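Local coordinates for protein probable ss-1,3-N-acetylglucosaminyltransferase (Staphylococcus aureus subsp. aureus N315, PDB 6H21) that is probably a glycosyltransferase of the GT-A fold, with uridine-diphosphate-N-acetylglucosamine and manganese(II) bound and a helical TarS-type linker domain, at residues M19-V24 / D122-G127; S40-Q45 / T50-I55; K285-S290 / E295-W300; N303-I308 / R331-L336. All blocks are in the same frame, centred on the assembly; numbering follows the deposited sequence.

Interaction 1 of 4, residues M19-V24 / D122-G127; sequences MKKVSV and DLYNYG
K21 lays the aliphatic part of its side chain across one face of the Y124 ring, a CH-pi contact at the start of the GT-A fold, just before its first parallel strand, 22-28, and beside helix 119-129. The lysine CD lies 3.9 Å from the centroid of the Y124 ring and only 23° off the ring normal, displaced toward the rim. CG of K21 is placed anti to its carbonyl carbon (chi1 -67°), and the extended chain beyond it crosses the tyrosine at about a right angle. Its methylenes therefore follow one another over the ring: CB of K21 lies 3.6 Å from CE1 of Y124, and CG comes to 3.7 Å from CZ. Next along the strand, V22 adds a looser apolar touch, CG2 approaching the ring obliquely. M177 of strand 177-179 packs against both V22 and Y124, so the buried ring lies between the helix and the sheet. At the polar ends the two residues part company: the hydroxyl of Y124 is hydrogen-bonded to E104, while NZ of K21 makes a long, weak ion pair with D51. On the helix, N125 directs OD1 to the edge of the Y124 ring, in its plane.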
loop_
_atom_site.group_PDB
_atom_site.type_symbol
_atom_site.label_atom_id
_atom_site.label_comp_id
_atom_site.label_asym_id
_atom_site.label_seq_id
_atom_site.Cartn_x
_atom_site.Cartn_y
_atom_site.Cartn_z
ATOM N N MET C 19 2.373 -5.411 62.067
ATOM C CA MET C 19 2.251 -5.229 60.589
ATOM C C MET C 19 3.047 -6.338 59.886
ATOM O O MET C 19 4.253 -6.472 60.090
ATOM C CB MET C 19 2.776 -3.854 60.156
ATOM C CG MET C 19 2.893 -3.678 58.648
ATOM S SD MET C 19 3.261 -1.972 58.134
ATOM C CE MET C 19 1.661 -1.190 58.340
ATOM N N LYS C 20 2.351 -7.124 59.060
ATOM C CA LYS C 20 2.969 -8.182 58.270
ATOM C C LYS C 20 3.889 -7.553 57.219
ATOM O O LYS C 20 3.638 -6.439 56.759
ATOM C CB LYS C 20 1.906 -9.024 57.561
ATOM C CG LYS C 20 0.864 -9.674 58.459
ATOM C CD LYS C 20 1.387 -10.837 59.249
ATOM C CE LYS C 20 0.305 -11.504 60.068
ATOM N NZ LYS C 20 0.887 -12.270 61.193
ATOM N N LYS C 21 4.946 -8.284 56.852
ATOM C CA LYS C 21 5.822 -7.911 55.752
ATOM C C LYS C 21 5.079 -8.041 54.413
ATOM O O LYS C 21 5.288 -7.218 53.507
ATOM C CB LYS C 21 7.065 -8.804 55.720
ATOM C CG LYS C 21 8.023 -8.641 56.893
ATOM C CD LYS C 21 9.192 -9.600 56.811
ATOM C CE LYS C 21 10.237 -9.375 57.882
ATOM N NZ LYS C 21 11.382 -10.298 57.722
ATOM N N VAL C 22 4.244 -9.086 54.291
ATOM C CA VAL C 22 3.587 -9.458 53.028
ATOM C C VAL C 22 2.194 -10.046 53.290
ATOM O O VAL C 22 2.041 -10.936 54.129
ATOM C CB VAL C 22 4.432 -10.467 52.227
ATOM C CG1 VAL C 22 3.757 -10.828 50.910
ATOM C CG2 VAL C 22 5.845 -9.969 51.982
ATOM N N SER C 23 1.211 -9.558 52.519
ATOM C CA SER C 23 -0.078 -10.206 52.275
ATOM C C SER C 23 -0.112 -10.802 50.857
ATOM O O SER C 23 -0.078 -10.060 49.880
ATOM C CB SER C 23 -1.219 -9.234 52.432
ATOM O OG SER C 23 -1.268 -8.706 53.746
ATOM N N VAL C 24 -0.224 -12.132 50.756
ATOM C CA VAL C 24 -0.549 -12.779 49.498
ATOM C C VAL C 24 -2.069 -12.717 49.315
ATOM O O VAL C 24 -2.823 -13.162 50.180
ATOM C CB VAL C 24 -0.017 -14.219 49.435
ATOM C CG1 VAL C 24 -0.310 -14.879 48.096
ATOM C CG2 VAL C 24 1.468 -14.269 49.735
ATOM N N ASP C 122 12.940 -13.875 49.578
ATOM C CA ASP C 122 13.947 -13.300 48.684
ATOM C C ASP C 122 13.456 -11.990 48.056
ATOM O O ASP C 122 14.222 -11.035 47.990
ATOM C CB ASP C 122 14.319 -14.261 47.565
ATOM C CG ASP C 122 15.257 -15.364 48.011
ATOM O OD1 ASP C 122 15.417 -15.550 49.262
ATOM O OD2 ASP C 122 15.822 -16.022 47.100
ATOM N N LEU C 123 12.202 -11.960 47.588
ATOM C CA LEU C 123 11.661 -10.753 46.947
ATOM C C LEU C 123 11.523 -9.633 47.987
ATOM O O LEU C 123 11.902 -8.504 47.714
ATOM C CB LEU C 123 10.320 -11.057 46.271
ATOM C CG LEU C 123 10.406 -11.461 44.799
ATOM C CD1 LEU C 123 11.478 -12.502 44.560
ATOM C CD2 LEU C 123 9.058 -11.959 44.291
ATOM N N TYR C 124 10.981 -9.961 49.164
ATOM C CA TYR C 124 10.828 -8.978 50.234
ATOM C C TYR C 124 12.198 -8.426 50.654
ATOM O O TYR C 124 12.347 -7.221 50.795
ATOM C CB TYR C 124 10.128 -9.534 51.479
ATOM C CG TYR C 124 10.102 -8.537 52.616
ATOM C CD1 TYR C 124 9.113 -7.572 52.707
ATOM C CD2 TYR C 124 11.105 -8.518 53.576
ATOM C CE1 TYR C 124 9.108 -6.626 53.723
ATOM C CE2 TYR C 124 11.113 -7.584 54.603
ATOM C CZ TYR C 124 10.113 -6.629 54.675
ATOM O OH TYR C 124 10.106 -5.693 55.680
ATOM N N ASN C 125 13.169 -9.311 50.905
ATOM C CA ASN C 125 14.519 -8.884 51.363
ATOM C C ASN C 125 15.145 -7.939 50.322
ATOM O O ASN C 125 15.698 -6.895 50.677
ATOM C CB ASN C 125 15.442 -10.072 51.665
ATOM C CG ASN C 125 15.101 -10.797 52.953
ATOM O OD1 ASN C 125 14.486 -10.234 53.857
ATOM N ND2 ASN C 125 15.497 -12.054 53.044
ATOM N N TYR C 126 15.045 -8.303 49.039
ATOM C CA TYR C 126 15.650 -7.527 47.949
ATOM C C TYR C 126 14.958 -6.158 47.827
ATOM O O TYR C 126 15.604 -5.137 47.631
ATOM C CB TYR C 126 15.601 -8.338 46.653
ATOM C CG TYR C 126 16.478 -7.815 45.544
ATOM C CD1 TYR C 126 17.857 -7.782 45.676
ATOM C CD2 TYR C 126 15.933 -7.373 44.353
ATOM C CE1 TYR C 126 18.672 -7.310 44.658
ATOM C CE2 TYR C 126 16.732 -6.899 43.325
ATOM C CZ TYR C 126 18.108 -6.870 43.474
ATOM O OH TYR C 126 18.885 -6.389 42.461
ATOM N N GLY C 127 13.631 -6.153 47.962
ATOM C CA GLY C 127 12.840 -4.936 48.029
ATOM C C GLY C 127 13.275 -4.037 49.175
ATOM O O GLY C 127 13.454 -2.841 48.996
#

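Interaction 2 of 4, residues S40-Q45 / T50-I55; sequences SSVLNQ and TDYELI
Y52 OH donates a short hydrogen bond, 2.6 Å, to the carbonyl oxygen V42 O in the last turn of helix 35-43. The donor lies in the carbonyl plane, with a C=O...donor angle of 148°. Around this bond the contact is apolar: V42 CG1 comes to 4.0 Å from CE2 of the Y52 ring and to the same distance from CB of L54, so one methyl spans two residues on the same side of the strand. Q45 crosses Y52 at about a right angle, with its CB 3.5 Å from the phenol oxygen OH of Y52. Y52 CG stands between its backbone N and carbonyl carbon (chi1 76°), which sends the ring out from the strand to the helix end. Behind this shell, the bent side chain of Q45 turns its amide back to the helix, NE2 reaching S41 O at 2.9 Å with the acceptor in the amide plane. The same amide bonds to H116 O through NE2 and to L120 N through OE1, which fixes its rotation. The contact joins the helix and second strand of the beta-alpha-beta unit 22-28, 35-43, 52-58, while L120 of helix 119-129 packs on Y52 and L115 of strand 114-115 on V42.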
loop_
_atom_site.group_PDB
_atom_site.type_symbol
_atom_site.label_atom_id
_atom_site.label_comp_id
_atom_site.label_asym_id
_atom_site.label_seq_id
_atom_site.Cartn_x
_atom_site.Cartn_y
_atom_site.Cartn_z
ATOM N N SER C 40 -0.691 -24.838 49.439
ATOM C CA SER C 40 0.485 -25.479 50.036
ATOM C C SER C 40 1.771 -24.737 49.633
ATOM O O SER C 40 2.697 -24.600 50.444
ATOM C CB SER C 40 0.550 -26.935 49.664
ATOM O OG SER C 40 -0.597 -27.644 50.138
ATOM N N SER C 41 1.832 -24.257 48.382
ATOM C CA SER C 41 3.005 -23.522 47.905
ATOM C C SER C 41 3.162 -22.203 48.674
ATOM O O SER C 41 4.281 -21.739 48.846
ATOM C CB SER C 41 2.988 -23.316 46.396
ATOM O OG SER C 41 2.259 -22.157 46.013
ATOM N N VAL C 42 2.054 -21.613 49.136
ATOM C CA VAL C 42 2.122 -20.374 49.926
ATOM C C VAL C 42 2.457 -20.676 51.393
ATOM O O VAL C 42 3.191 -19.918 52.037
ATOM C CB VAL C 42 0.832 -19.546 49.844
ATOM C CG1 VAL C 42 0.936 -18.280 50.689
ATOM C CG2 VAL C 42 0.490 -19.204 48.411
ATOM N N LEU C 43 1.909 -21.765 51.937
ATOM C CA LEU C 43 2.111 -22.066 53.350
ATOM C C LEU C 43 3.519 -22.620 53.617
ATOM O O LEU C 43 3.985 -22.533 54.758
ATOM C CB LEU C 43 1.013 -23.016 53.838
ATOM C CG LEU C 43 -0.377 -22.385 53.901
ATOM C CD1 LEU C 43 -1.367 -23.322 54.565
ATOM C CD2 LEU C 43 -0.347 -21.048 54.625
ATOM N N ASN C 44 4.207 -23.115 52.578
ATOM C CA ASN C 44 5.551 -23.718 52.711
ATOM C C ASN C 44 6.634 -22.714 52.270
ATOM O O ASN C 44 7.608 -23.068 51.609
ATOM C CB ASN C 44 5.627 -25.051 51.954
ATOM C CG ASN C 44 4.704 -26.115 52.527
ATOM O OD1 ASN C 44 4.372 -26.106 53.718
ATOM N ND2 ASN C 44 4.290 -27.066 51.699
ATOM N N GLN C 45 6.527 -21.465 52.710
ATOM C CA GLN C 45 7.534 -20.445 52.378
ATOM C C GLN C 45 8.700 -20.511 53.373
ATOM O O GLN C 45 8.527 -20.907 54.521
ATOM C CB GLN C 45 6.905 -19.050 52.390
ATOM C CG GLN C 45 5.992 -18.787 51.205
ATOM C CD GLN C 45 6.759 -18.810 49.904
ATOM O OE1 GLN C 45 7.700 -18.041 49.710
ATOM N NE2 GLN C 45 6.368 -19.708 49.014
ATOM N N THR C 50 4.814 -16.098 60.807
ATOM C CA THR C 50 4.206 -14.959 61.484
ATOM C C THR C 50 4.402 -13.662 60.674
ATOM O O THR C 50 3.704 -12.670 60.925
ATOM C CB THR C 50 4.765 -14.822 62.908
ATOM O OG1 THR C 50 6.164 -14.544 62.824
ATOM C CG2 THR C 50 4.561 -16.066 63.743
ATOM N N ASP C 51 5.329 -13.655 59.699
ATOM C CA ASP C 51 5.696 -12.423 58.962
ATOM C C ASP C 51 4.826 -12.202 57.717
ATOM O O ASP C 51 4.998 -11.212 57.014
ATOM C CB ASP C 51 7.157 -12.460 58.510
ATOM C CG ASP C 51 8.163 -12.176 59.610
ATOM O OD1 ASP C 51 7.755 -11.641 60.667
ATOM O OD2 ASP C 51 9.349 -12.503 59.396
ATOM N N TYR C 52 3.929 -13.136 57.403
ATOM C CA TYR C 52 3.108 -12.961 56.215
ATOM C C TYR C 52 1.749 -13.630 56.421
ATOM O O TYR C 52 1.571 -14.411 57.333
ATOM C CB TYR C 52 3.855 -13.469 54.979
ATOM C CG TYR C 52 3.905 -14.967 54.817
ATOM C CD1 TYR C 52 4.922 -15.714 55.388
ATOM C CD2 TYR C 52 2.921 -15.641 54.106
ATOM C CE1 TYR C 52 4.963 -17.092 55.258
ATOM C CE2 TYR C 52 2.949 -17.018 53.960
ATOM C CZ TYR C 52 3.976 -17.744 54.535
ATOM O OH TYR C 52 4.029 -19.090 54.375
ATOM N N GLU C 53 0.813 -13.313 55.523
ATOM C CA GLU C 53 -0.503 -13.887 55.559
ATOM C C GLU C 53 -0.918 -14.226 54.130
ATOM O O GLU C 53 -0.480 -13.592 53.185
ATOM C CB GLU C 53 -1.516 -12.928 56.195
ATOM C CG GLU C 53 -1.591 -11.553 55.539
ATOM C CD GLU C 53 -2.516 -10.548 56.220
ATOM O OE1 GLU C 53 -3.084 -10.880 57.274
ATOM O OE2 GLU C 53 -2.664 -9.437 55.703
ATOM N N LEU C 54 -1.798 -15.211 54.014
ATOM C CA LEU C 54 -2.495 -15.470 52.796
ATOM C C LEU C 54 -3.952 -15.039 52.994
ATOM O O LEU C 54 -4.623 -15.483 53.949
ATOM C CB LEU C 54 -2.367 -16.958 52.480
ATOM C CG LEU C 54 -3.265 -17.455 51.357
ATOM C CD1 LEU C 54 -2.927 -16.770 50.049
ATOM C CD2 LEU C 54 -3.149 -18.960 51.235
ATOM N N ILE C 55 -4.407 -14.125 52.126
ATOM C CA ILE C 55 -5.794 -13.676 52.091
ATOM C C ILE C 55 -6.448 -14.337 50.881
ATOM O O ILE C 55 -6.086 -14.031 49.761
ATOM C CB ILE C 55 -5.906 -12.135 52.019
ATOM C CG1 ILE C 55 -5.113 -11.439 53.130
ATOM C CG2 ILE C 55 -7.366 -11.705 52.016
ATOM C CD1 ILE C 55 -5.000 -9.934 52.972
#

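Interaction 3 of 4, residues K285-S290 / E295-W300; sequences KNFANS and EDKIEW
K297 NZ gives two hydrogen bonds to the backbone of the preceding loop, 2.8 Å to A288 O and 2.9 Å to S290 O. The acceptors belong to a type I beta turn, F287 to S290, in the TarS linker domain, so a lysine one turn into helix 294-308 grips the turn that leads into that helix. Neither bond is ideally placed: the ammonium lies 48° above the carbonyl plane of A288, and it is tilted more modestly from that of S290. An extended chain brings it there, and CE of K297 passes 3.2 Å from F287 O. F287 O also accepts two bonds within the turn, from S290 N and, at 2.6 Å, from S290 OG. Two bonds to neutral carbonyls would be expected to stabilise the ammonium charge.

Farther along the helix the contact becomes aromatic. F287 and W300 form an edge-to-face pair, the edge of the indole directed at the phenyl face, with centroids 4.6 Å apart and planes inclined at 54°. F245 adds a further edge-to-face neighbour to W300, and helix 335-344 packs on the turn through V338 against A288. The turn also reaches across the assembly, where N289 OD1 is hydrogen-bonded to N324 of a second subunit. The phenyl ring of F287 is sandwiched over its centre, with W300 CD1 on one face and A288 CB on the other.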
loop_
_atom_site.group_PDB
_atom_site.type_symbol
_atom_site.label_atom_id
_atom_site.label_comp_id
_atom_site.label_asym_id
_atom_site.label_seq_id
_atom_site.Cartn_x
_atom_site.Cartn_y
_atom_site.Cartn_z
ATOM N N LYS C 285 -4.338 -8.328 17.128
ATOM C CA LYS C 285 -3.401 -7.398 16.515
ATOM C C LYS C 285 -3.431 -7.547 14.981
ATOM O O LYS C 285 -3.219 -6.575 14.278
ATOM C CB LYS C 285 -2.003 -7.625 17.081
ATOM C CG LYS C 285 -1.374 -8.945 16.661
ATOM C CD LYS C 285 0.091 -9.018 17.022
ATOM C CE LYS C 285 0.687 -10.388 16.798
ATOM N NZ LYS C 285 1.585 -10.759 17.915
ATOM N N ASN C 286 -3.748 -8.750 14.489
ATOM C CA ASN C 286 -3.776 -9.050 13.058
ATOM C C ASN C 286 -5.220 -9.215 12.580
ATOM O O ASN C 286 -5.495 -10.025 11.706
ATOM C CB ASN C 286 -2.951 -10.295 12.742
ATOM C CG ASN C 286 -1.466 -10.060 12.905
ATOM O OD1 ASN C 286 -0.964 -8.993 12.565
ATOM N ND2 ASN C 286 -0.752 -11.055 13.404
ATOM N N PHE C 287 -6.131 -8.405 13.131
ATOM C CA PHE C 287 -7.543 -8.522 12.798
ATOM C C PHE C 287 -7.806 -8.210 11.312
ATOM O O PHE C 287 -8.730 -8.765 10.725
ATOM C CB PHE C 287 -8.375 -7.578 13.669
ATOM C CG PHE C 287 -8.320 -6.127 13.265
ATOM C CD1 PHE C 287 -7.285 -5.304 13.685
ATOM C CD2 PHE C 287 -9.289 -5.595 12.425
ATOM C CE1 PHE C 287 -7.221 -3.978 13.288
ATOM C CE2 PHE C 287 -9.219 -4.270 12.026
ATOM C CZ PHE C 287 -8.184 -3.465 12.459
ATOM N N ALA C 288 -7.030 -7.295 10.724
ATOM C CA ALA C 288 -7.412 -6.659 9.422
ATOM C C ALA C 288 -7.522 -7.696 8.292
ATOM O O ALA C 288 -8.451 -7.606 7.502
ATOM C CB ALA C 288 -6.476 -5.514 9.069
ATOM N N ASN C 289 -6.616 -8.683 8.238
ATOM C CA ASN C 289 -6.637 -9.706 7.204
ATOM C C ASN C 289 -7.230 -11.031 7.727
ATOM O O ASN C 289 -7.052 -12.062 7.103
ATOM C CB ASN C 289 -5.234 -9.942 6.644
ATOM C CG ASN C 289 -4.704 -8.767 5.856
ATOM O OD1 ASN C 289 -5.174 -8.486 4.755
ATOM N ND2 ASN C 289 -3.714 -8.092 6.392
ATOM N N SER C 290 -7.905 -10.992 8.886
ATOM C CA SER C 290 -8.452 -12.158 9.551
ATOM C C SER C 290 -9.769 -12.561 8.889
ATOM O O SER C 290 -10.263 -11.891 7.990
ATOM C CB SER C 290 -8.655 -11.894 11.038
ATOM O OG SER C 290 -9.816 -11.094 11.273
ATOM N N GLU C 295 -18.024 -6.064 8.916
ATOM C CA GLU C 295 -18.712 -5.149 9.826
ATOM C C GLU C 295 -18.031 -5.129 11.201
ATOM O O GLU C 295 -17.931 -4.066 11.837
ATOM C CB GLU C 295 -20.180 -5.545 9.976
ATOM C CG GLU C 295 -21.092 -4.398 9.619
ATOM N N ASP C 296 -17.546 -6.287 11.656
ATOM C CA ASP C 296 -16.863 -6.374 12.943
ATOM C C ASP C 296 -15.474 -5.735 12.873
ATOM O O ASP C 296 -15.025 -5.139 13.855
ATOM C CB ASP C 296 -16.780 -7.815 13.429
ATOM C CG ASP C 296 -18.146 -8.383 13.747
ATOM O OD1 ASP C 296 -19.040 -7.587 14.119
ATOM O OD2 ASP C 296 -18.318 -9.602 13.594
ATOM N N LYS C 297 -14.788 -5.882 11.729
ATOM C CA LYS C 297 -13.487 -5.236 11.524
ATOM C C LYS C 297 -13.649 -3.713 11.609
ATOM O O LYS C 297 -12.830 -3.031 12.211
ATOM C CB LYS C 297 -12.885 -5.598 10.165
ATOM C CG LYS C 297 -12.502 -7.054 9.999
ATOM C CD LYS C 297 -11.918 -7.372 8.630
ATOM C CE LYS C 297 -11.191 -8.697 8.647
ATOM N NZ LYS C 297 -10.817 -9.138 7.291
ATOM N N ILE C 298 -14.696 -3.199 10.960
ATOM C CA ILE C 298 -14.922 -1.777 10.894
ATOM C C ILE C 298 -15.141 -1.253 12.326
ATOM O O ILE C 298 -14.519 -0.256 12.725
ATOM C CB ILE C 298 -16.071 -1.410 9.928
ATOM C CG1 ILE C 298 -15.698 -1.650 8.459
ATOM C CG2 ILE C 298 -16.507 0.029 10.120
ATOM C CD1 ILE C 298 -14.661 -0.683 7.903
ATOM N N GLU C 299 -15.988 -1.944 13.101
ATOM C CA GLU C 299 -16.304 -1.508 14.468
ATOM C C GLU C 299 -15.038 -1.592 15.335
ATOM O O GLU C 299 -14.742 -0.659 16.081
ATOM C CB GLU C 299 -17.485 -2.305 15.035
ATOM C CG GLU C 299 -18.149 -1.664 16.255
ATOM N N TRP C 300 -14.308 -2.707 15.252
ATOM C CA TRP C 300 -13.043 -2.886 15.981
ATOM C C TRP C 300 -12.069 -1.723 15.691
ATOM O O TRP C 300 -11.534 -1.079 16.618
ATOM C CB TRP C 300 -12.405 -4.244 15.655
ATOM C CG TRP C 300 -11.156 -4.499 16.438
ATOM C CD1 TRP C 300 -9.878 -4.225 16.055
ATOM C CD2 TRP C 300 -11.062 -5.043 17.767
ATOM N NE1 TRP C 300 -8.997 -4.581 17.037
ATOM C CE2 TRP C 300 -9.691 -5.085 18.098
ATOM C CE3 TRP C 300 -12.001 -5.484 18.709
ATOM C CZ2 TRP C 300 -9.231 -5.562 19.325
ATOM C CZ3 TRP C 300 -11.541 -5.946 19.927
ATOM C CH2 TRP C 300 -10.174 -5.992 20.222
#

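Interaction 4 of 4, residues N303-I308 / R331-L336; sequences NFSKTI and RQNDLL
R331 and I308 meet where helix 294-308 ends against the C-terminal turn of helix 324-332, in the TarS linker domain. The CB of R331 points away from the other helix, yet its chain returns. CG, set anti to the carbonyl carbon (chi1 -70°), already lies 4.0 Å from CG2 of I308. The chain then runs extended from CG to NE, and NE of R331 passes 4.1 Å from CG2 of I308 while forming a salt bridge with D316. At CZ the flat group spreads beneath I308: CG2 sits 3.8 Å above the guanidinium plane, over its centre, and the two side chains cross at about a right angle. Of the terminal nitrogens, NH1 is hydrogen-bonded to V311 O, and NH2 of R331 lies 3.1 Å from I308 O.

One turn earlier in the helix, S305 faces the end of helix 324-332. Its OG lies 3.4 Å from CB of N333, and its hydroxyl is hydrogen-bonded to I330 O. N333 has positive phi (61°) and closes the helix with a Schellman motif. D334 follows as N-cap of helix 335-344, its OD1 taking the N-H of A337, so two residues carry the chain from one helix into the next. Q332, whose CB points away from helix 294-308, is hydrogen-bonded to Y294 of the third subunit.

The chemistry is thus divided: a methyl covers one guanidinium face while D316 and V311 O hold NE and NH1, an arrangement that would be expected to keep the buried arginine charged and limit its rotation.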
loop_
_atom_site.group_PDB
_atom_site.type_symbol
_atom_site.label_atom_id
_atom_site.label_comp_id
_atom_site.label_asym_id
_atom_site.label_seq_id
_atom_site.Cartn_x
_atom_site.Cartn_y
_atom_site.Cartn_z
ATOM N N ASN C 303 -13.050 1.710 17.115
ATOM C CA ASN C 303 -12.728 1.851 18.538
ATOM C C ASN C 303 -11.225 2.072 18.721
ATOM O O ASN C 303 -10.823 2.893 19.536
ATOM C CB ASN C 303 -13.178 0.635 19.349
ATOM C CG ASN C 303 -14.675 0.610 19.562
ATOM O OD1 ASN C 303 -15.267 1.650 19.832
ATOM N ND2 ASN C 303 -15.294 -0.552 19.436
ATOM N N PHE C 304 -10.413 1.312 17.971
ATOM C CA PHE C 304 -8.954 1.388 18.050
ATOM C C PHE C 304 -8.537 2.807 17.657
ATOM O O PHE C 304 -7.748 3.434 18.352
ATOM C CB PHE C 304 -8.297 0.346 17.132
ATOM C CG PHE C 304 -6.856 0.003 17.411
ATOM C CD1 PHE C 304 -6.045 0.827 18.166
ATOM C CD2 PHE C 304 -6.286 -1.147 16.866
ATOM C CE1 PHE C 304 -4.720 0.501 18.402
ATOM C CE2 PHE C 304 -4.964 -1.476 17.114
ATOM C CZ PHE C 304 -4.192 -0.655 17.898
ATOM N N SER C 305 -9.077 3.284 16.530
ATOM C CA SER C 305 -8.744 4.580 15.949
ATOM C C SER C 305 -9.120 5.706 16.925
ATOM O O SER C 305 -8.335 6.584 17.227
ATOM C CB SER C 305 -9.444 4.758 14.632
ATOM O OG SER C 305 -9.083 6.001 14.055
ATOM N N LYS C 306 -10.349 5.669 17.431
ATOM C CA LYS C 306 -10.833 6.655 18.452
ATOM C C LYS C 306 -9.870 6.764 19.652
ATOM O O LYS C 306 -9.568 7.873 20.149
ATOM C CB LYS C 306 -12.229 6.248 18.928
ATOM C CG LYS C 306 -13.382 6.605 17.994
ATOM C CD LYS C 306 -14.765 6.451 18.658
ATOM N N THR C 307 -9.415 5.626 20.168
ATOM C CA THR C 307 -8.504 5.588 21.315
ATOM C C THR C 307 -7.117 6.152 20.956
ATOM O O THR C 307 -6.529 6.939 21.745
ATOM C CB THR C 307 -8.351 4.163 21.848
ATOM O OG1 THR C 307 -9.643 3.727 22.273
ATOM C CG2 THR C 307 -7.367 4.058 22.990
ATOM N N ILE C 308 -6.553 5.712 19.816
ATOM C CA ILE C 308 -5.187 6.148 19.475
ATOM C C ILE C 308 -5.183 7.652 19.169
ATOM O O ILE C 308 -4.193 8.320 19.446
ATOM C CB ILE C 308 -4.567 5.302 18.345
ATOM C CG1 ILE C 308 -4.423 3.844 18.772
ATOM C CG2 ILE C 308 -3.221 5.858 17.905
ATOM C CD1 ILE C 308 -3.458 3.672 19.923
ATOM N N ARG C 331 -4.651 5.505 12.847
ATOM C CA ARG C 331 -5.043 6.900 13.105
ATOM C C ARG C 331 -6.059 7.370 12.057
ATOM O O ARG C 331 -6.986 8.080 12.396
ATOM C CB ARG C 331 -3.858 7.872 13.143
ATOM C CG ARG C 331 -2.954 7.711 14.358
ATOM C CD ARG C 331 -2.026 8.885 14.563
ATOM N NE ARG C 331 -1.282 8.810 15.814
ATOM C CZ ARG C 331 -1.696 9.266 16.986
ATOM N NH1 ARG C 331 -0.896 9.160 18.035
ATOM N NH2 ARG C 331 -2.903 9.790 17.102
ATOM N N GLN C 332 -5.854 6.981 10.789
ATOM C CA GLN C 332 -6.711 7.430 9.683
ATOM C C GLN C 332 -8.016 6.617 9.623
ATOM O O GLN C 332 -8.881 6.951 8.832
ATOM C CB GLN C 332 -5.975 7.300 8.340
ATOM C CG GLN C 332 -4.743 8.198 8.224
ATOM C CD GLN C 332 -5.078 9.669 8.261
ATOM O OE1 GLN C 332 -6.140 10.082 7.823
ATOM N NE2 GLN C 332 -4.192 10.472 8.823
ATOM N N ASN C 333 -8.138 5.541 10.417
ATOM C CA ASN C 333 -9.358 4.701 10.474
ATOM C C ASN C 333 -9.604 4.108 9.075
ATOM O O ASN C 333 -10.699 4.148 8.564
ATOM C CB ASN C 333 -10.555 5.495 11.035
ATOM C CG ASN C 333 -11.729 4.643 11.478
ATOM O OD1 ASN C 333 -11.590 3.454 11.785
ATOM N ND2 ASN C 333 -12.897 5.261 11.563
ATOM N N ASP C 334 -8.550 3.537 8.473
ATOM C CA ASP C 334 -8.538 3.110 7.074
ATOM C C ASP C 334 -8.232 1.611 7.005
ATOM O O ASP C 334 -7.079 1.207 7.084
ATOM C CB ASP C 334 -7.512 3.920 6.281
ATOM C CG ASP C 334 -7.593 3.782 4.762
ATOM O OD1 ASP C 334 -7.649 2.645 4.235
ATOM O OD2 ASP C 334 -7.474 4.823 4.109
ATOM N N LEU C 335 -9.288 0.797 6.891
ATOM C CA LEU C 335 -9.152 -0.624 7.012
ATOM C C LEU C 335 -8.262 -1.155 5.880
ATOM O O LEU C 335 -7.448 -2.025 6.122
ATOM C CB LEU C 335 -10.534 -1.285 7.014
ATOM C CG LEU C 335 -10.507 -2.814 7.057
ATOM C CD1 LEU C 335 -9.838 -3.326 8.325
ATOM C CD2 LEU C 335 -11.909 -3.402 6.918
ATOM N N LEU C 336 -8.413 -0.613 4.662
ATOM C CA LEU C 336 -7.594 -1.068 3.484
ATOM C C LEU C 336 -6.102 -0.864 3.775
ATOM O O LEU C 336 -5.264 -1.714 3.461
ATOM C CB LEU C 336 -8.010 -0.305 2.221
ATOM C CG LEU C 336 -9.313 -0.749 1.547
ATOM C CD1 LEU C 336 -9.632 0.112 0.335
ATOM C CD2 LEU C 336 -9.246 -2.193 1.119
#

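From the N terminus, interaction 1 closes the longest loop, bringing strand 22-28 together with helix 119-129 across 97 intervening residues. Within that span lies interaction 2, a short closure between helix 35-43 and strand 52-58. The two touch directly, since strands 22-28 and 52-58 are neighbours in the sheet. Much later, interaction 3 closes a tight turn into helix 294-308, with four residues between its segments, and interaction 4 closes a 22-residue span from that helix to helix 324-332. These two run in series and meet through L335, which packs on F287, A288, K297 and I298. The pairs lie on opposite sides of the chain's centre, interactions 1 and 3 about 44 Å apart between centres.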